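Local coordinates for insect group II chitinase (Ostrinia furnacalis, PDB 5Y2A), which probably hydrolyses the beta-1,4 linkages of chitin as a family 18 glycoside hydrolase, this being the second catalytic domain of the enzyme, at residues 100-103 with 104-107; 145-148 with 149-152. All coordinates share one frame; numbering follows the deposited sequence.

Contact 1 of 2, residues 100-103 with 104-107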
loop_
_atom_site.group_PDB
_atom_site.type_symbol
_atom_site.label_atom_id
_atom_site.label_comp_id
_atom_site.label_asym_id
_atom_site.label_seq_id
_atom_site.Cartn_x
_atom_site.Cartn_y
_atom_site.Cartn_z
ATOM N N ALA A 100 20.281 -3.582 24.663
ATOM C CA ALA A 100 19.863 -2.941 23.423
ATOM C C ALA A 100 19.321 -1.540 23.681
ATOM O O ALA A 100 19.619 -0.605 22.929
ATOM C CB ALA A 100 18.818 -3.806 22.718
ATOM N N ARG A 101 18.528 -1.374 24.743
ATOM C CA ARG A 101 18.017 -0.048 25.073
ATOM C C ARG A 101 19.156 0.920 25.329
ATOM O O ARG A 101 19.113 2.073 24.886
ATOM C CB ARG A 101 17.097 -0.117 26.292
ATOM C CG ARG A 101 15.840 -0.926 26.071
ATOM C CD ARG A 101 14.762 -0.534 27.061
ATOM N NE ARG A 101 15.219 -0.578 28.447
ATOM C CZ ARG A 101 14.991 -1.593 29.277
ATOM N NH1 ARG A 101 14.312 -2.653 28.863
ATOM N NH2 ARG A 101 15.438 -1.543 30.529
ATOM N N ARG A 102 20.197 0.462 26.027
ATOM C CA ARG A 102 21.325 1.331 26.340
ATOM C C ARG A 102 22.055 1.758 25.073
ATOM O O ARG A 102 22.379 2.938 24.897
ATOM C CB ARG A 102 22.270 0.624 27.313
ATOM C CG ARG A 102 23.495 1.433 27.657
ATOM C CD ARG A 102 23.089 2.779 28.236
ATOM N NE ARG A 102 24.238 3.637 28.504
ATOM C CZ ARG A 102 24.151 4.936 28.774
ATOM N NH1 ARG A 102 22.968 5.538 28.804
ATOM N NH2 ARG A 102 25.252 5.639 29.006
ATOM N N LYS A 103 22.331 0.803 24.182
ATOM C CA LYS A 103 22.918 1.126 22.884
ATOM C C LYS A 103 22.040 2.106 22.109
ATOM O O LYS A 103 22.543 3.064 21.508
ATOM C CB LYS A 103 23.128 -0.171 22.099
ATOM C CG LYS A 103 23.704 -0.032 20.702
ATOM C CD LYS A 103 23.582 -1.370 19.968
ATOM C CE LYS A 103 24.036 -1.287 18.521
ATOM N NZ LYS A 103 23.754 -2.565 17.801
ATOM N N PHE A 104 20.722 1.888 22.122
ATOM C CA PHE A 104 19.802 2.776 21.412
ATOM C C PHE A 104 19.902 4.205 21.928
ATOM O O PHE A 104 20.005 5.157 21.144
ATOM C CB PHE A 104 18.371 2.254 21.552
ATOM C CG PHE A 104 17.327 3.146 20.928
ATOM C CD1 PHE A 104 16.752 4.177 21.653
ATOM C CD2 PHE A 104 16.923 2.946 19.617
ATOM C CE1 PHE A 104 15.794 5.001 21.082
ATOM C CE2 PHE A 104 15.962 3.762 19.036
ATOM C CZ PHE A 104 15.398 4.794 19.770
ATOM N N VAL A 105 19.868 4.372 23.253
ATOM C CA VAL A 105 19.844 5.705 23.853
ATOM C C VAL A 105 21.122 6.467 23.528
ATOM O O VAL A 105 21.088 7.647 23.158
ATOM C CB VAL A 105 19.624 5.601 25.373
ATOM C CG1 VAL A 105 19.851 6.953 26.038
ATOM C CG2 VAL A 105 18.234 5.071 25.672
ATOM N N VAL A 106 22.274 5.812 23.676
ATOM C CA VAL A 106 23.547 6.474 23.387
ATOM C C VAL A 106 23.610 6.897 21.922
ATOM O O VAL A 106 23.997 8.025 21.597
ATOM C CB VAL A 106 24.727 5.560 23.762
ATOM C CG1 VAL A 106 26.017 6.102 23.172
ATOM C CG2 VAL A 106 24.835 5.444 25.272
ATOM N N HIS A 107 23.234 5.992 21.017
ATOM C CA HIS A 107 23.280 6.306 19.592
ATOM C C HIS A 107 22.275 7.395 19.227
ATOM O O HIS A 107 22.568 8.266 18.398
ATOM C CB HIS A 107 23.024 5.039 18.774
ATOM C CG HIS A 107 22.912 5.288 17.304
ATOM N ND1 HIS A 107 21.739 5.694 16.703
ATOM C CD2 HIS A 107 23.827 5.185 16.310
ATOM C CE1 HIS A 107 21.937 5.834 15.405
ATOM N NE2 HIS A 107 23.196 5.531 15.140
#
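The guanidinium of Arg102 carries a methyl of Val106 on one face: CG2 of Val106 sits over the middle of the flat group, 3.6 Å from CZ of Arg102. Val105 comes near the same group obliquely, with its CG1 4.4 Å from NH1 of Arg102. The carbonyl O of Arg101 lies obliquely to the Phe104 ring; CB of Phe104 rests 3.4 Å from O of Ala100, while the Phe104 side chain goes on to meet Leu94. The Arg102 chain reaches its position by leaving the backbone with CG opposite N (chi1 178°) and then bending at chi2 (57°), which brings the guanidinium over the valine one turn on. The same CG2 of Val106 also lies 3.5 Å from the carbonyl O of Arg102, so one methyl touches both backbone and charged end. Lys103 extends its chain outward to a salt bridge with Glu46. Beneath these side chains, Phe104, Val105, Val106 and His107 each donate N-H to the carbonyl four residues earlier, the bond from Val106 N to Arg102 O being 3.1 Å and nearly straight at 172°. This is the i to i+4 pattern of an alpha-helix, here the amphipathic helix 98-115 of a family 18 TIM barrel.

Contact 2 of 2, residues 145-148 with 149-152; sequences FADL and VKEL
Val149 meets Phe145 over a ring face, its CG2 lying 4.2 Å from the ring centroid and 16° off the normal in a CH-pi contact displaced toward the CE2 and CZ side. With CG of Phe145 anti to the backbone N (chi1 -175°), the ring lies alongside the next turn, and the valine there sets CG2 beside its own N, where the methyl also closes on the Phe145 carbonyl. A second apolar pair crosses obliquely farther along: CD1 of Leu152 comes 3.7 Å from CG of Leu148. On the polar flank, Lys150 bends at chi3 and chi4 and passes its CE 3.6 Å from OD1 of Asp147, while NZ stays 4.5 Å from that oxygen, beyond a salt bridge. OD2 of Asp147 is taken by Gln143. Glu151, with CG beside its own N (chi1 -66°) and extended from there, lies along the Asp147 carbonyl, CD 3.2 Å from O of Asp147, and OE2 is held by a salt bridge to Arg101 of helix 98-115. An alanine in place of Glu151 would probably leave the Arg101 guanidinium without its carboxylate mate and open a gap beside the Asp147 backbone. Four i to i+4 hydrogen bonds run underneath, Leu152 N to Leu148 O being the shortest at 2.8 Å. The chemistry is thus divided: Phe145, Val149 and Leu152 pack apolar groups on Leu122 of strand 119-123, whereas the attraction between Asp147 and Lys150 is probably modest at this separation, and the firm charge pairing of Glu151 is made with the neighbouring helix.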
loop_
_atom_site.group_PDB
_atom_site.type_symbol
_atom_site.label_atom_id
_atom_site.label_comp_id
_atom_site.label_asym_id
_atom_site.label_seq_id
_atom_site.Cartn_x
_atom_site.Cartn_y
_atom_site.Cartn_z
ATOM N N PHE A 145 8.691 -0.583 27.105
ATOM C CA PHE A 145 8.555 0.744 26.510
ATOM C C PHE A 145 8.692 1.837 27.563
ATOM O O PHE A 145 9.380 2.842 27.342
ATOM C CB PHE A 145 7.218 0.864 25.777
ATOM C CG PHE A 145 7.046 2.165 25.033
ATOM C CD1 PHE A 145 7.858 2.473 23.949
ATOM C CD2 PHE A 145 6.062 3.067 25.407
ATOM C CE1 PHE A 145 7.694 3.667 23.260
ATOM C CE2 PHE A 145 5.894 4.259 24.720
ATOM C CZ PHE A 145 6.712 4.555 23.644
ATOM N N ALA A 146 8.041 1.660 28.715
ATOM C CA ALA A 146 8.156 2.638 29.793
ATOM C C ALA A 146 9.604 2.803 30.235
ATOM O O ALA A 146 10.052 3.919 30.518
ATOM C CB ALA A 146 7.279 2.222 30.973
ATOM N N ASP A 147 10.349 1.697 30.311
ATOM C CA ASP A 147 11.754 1.778 30.696
ATOM C C ASP A 147 12.577 2.517 29.646
ATOM O O ASP A 147 13.446 3.326 29.991
ATOM C CB ASP A 147 12.307 0.372 30.928
ATOM C CG ASP A 147 11.786 -0.253 32.212
ATOM O OD1 ASP A 147 11.375 0.502 33.117
ATOM O OD2 ASP A 147 11.764 -1.498 32.308
ATOM N N LEU A 148 12.322 2.255 28.359
ATOM C CA LEU A 148 13.002 3.014 27.312
ATOM C C LEU A 148 12.747 4.507 27.473
ATOM O O LEU A 148 13.670 5.322 27.358
ATOM C CB LEU A 148 12.540 2.544 25.928
ATOM C CG LEU A 148 13.183 3.280 24.747
ATOM C CD1 LEU A 148 14.667 2.933 24.631
ATOM C CD2 LEU A 148 12.459 2.990 23.438
ATOM N N VAL A 149 11.493 4.880 27.738
ATOM C CA VAL A 149 11.152 6.292 27.898
ATOM C C VAL A 149 11.871 6.885 29.108
ATOM O O VAL A 149 12.440 7.981 29.035
ATOM C CB VAL A 149 9.627 6.463 28.001
ATOM C CG1 VAL A 149 9.286 7.865 28.464
ATOM C CG2 VAL A 149 8.970 6.163 26.655
ATOM N N LYS A 150 11.854 6.175 30.242
ATOM C CA LYS A 150 12.562 6.681 31.420
ATOM C C LYS A 150 14.047 6.878 31.136
ATOM O O LYS A 150 14.634 7.893 31.530
ATOM C CB LYS A 150 12.384 5.737 32.612
ATOM C CG LYS A 150 11.012 5.747 33.248
ATOM C CD LYS A 150 11.015 4.913 34.519
ATOM C CE LYS A 150 10.216 3.635 34.350
ATOM N NZ LYS A 150 8.771 3.848 34.633
ATOM N N GLU A 151 14.667 5.926 30.435
ATOM C CA GLU A 151 16.103 6.017 30.192
ATOM C C GLU A 151 16.428 7.095 29.171
ATOM O O GLU A 151 17.430 7.806 29.316
ATOM C CB GLU A 151 16.640 4.657 29.754
ATOM C CG GLU A 151 16.530 3.625 30.861
ATOM C CD GLU A 151 16.457 2.208 30.346
ATOM O OE1 GLU A 151 16.698 1.994 29.137
ATOM O OE2 GLU A 151 16.131 1.308 31.149
ATOM N N LEU A 152 15.595 7.238 28.135
ATOM C CA LEU A 152 15.745 8.373 27.229
ATOM C C LEU A 152 15.561 9.691 27.973
ATOM O O LEU A 152 16.289 10.658 27.723
ATOM C CB LEU A 152 14.746 8.269 26.076
ATOM C CG LEU A 152 15.058 7.261 24.967
ATOM C CD1 LEU A 152 13.796 6.924 24.165
ATOM C CD2 LEU A 152 16.140 7.809 24.056
#

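In the fold
Contacts 1 and 2 lie on helices 98-115 and 141-159, which pack against each other with the contact centres about 11 Å apart. A salt bridge of 3.0 Å between Arg101 NH2 and Glu151 OE2 ties them, and the same NH2 of Arg101 lies 3.7 Å from CB of Asp147. Apolar pairs continue the interface: Phe104 CD1 meets Leu148 CD1 at 3.8 Å, and Val105 CG2 meets Leu152 CD2 at 3.8 Å. Strand 119-123, between the two helices in sequence, lies within the DxxDxDxE motif that in this family holds the catalytic acid, and contact 2 packs on its Leu122. The glycan beside Tyr212, Asn225 and Asn229 is probably an N-linked sugar, not substrate, and neither contact includes those residues.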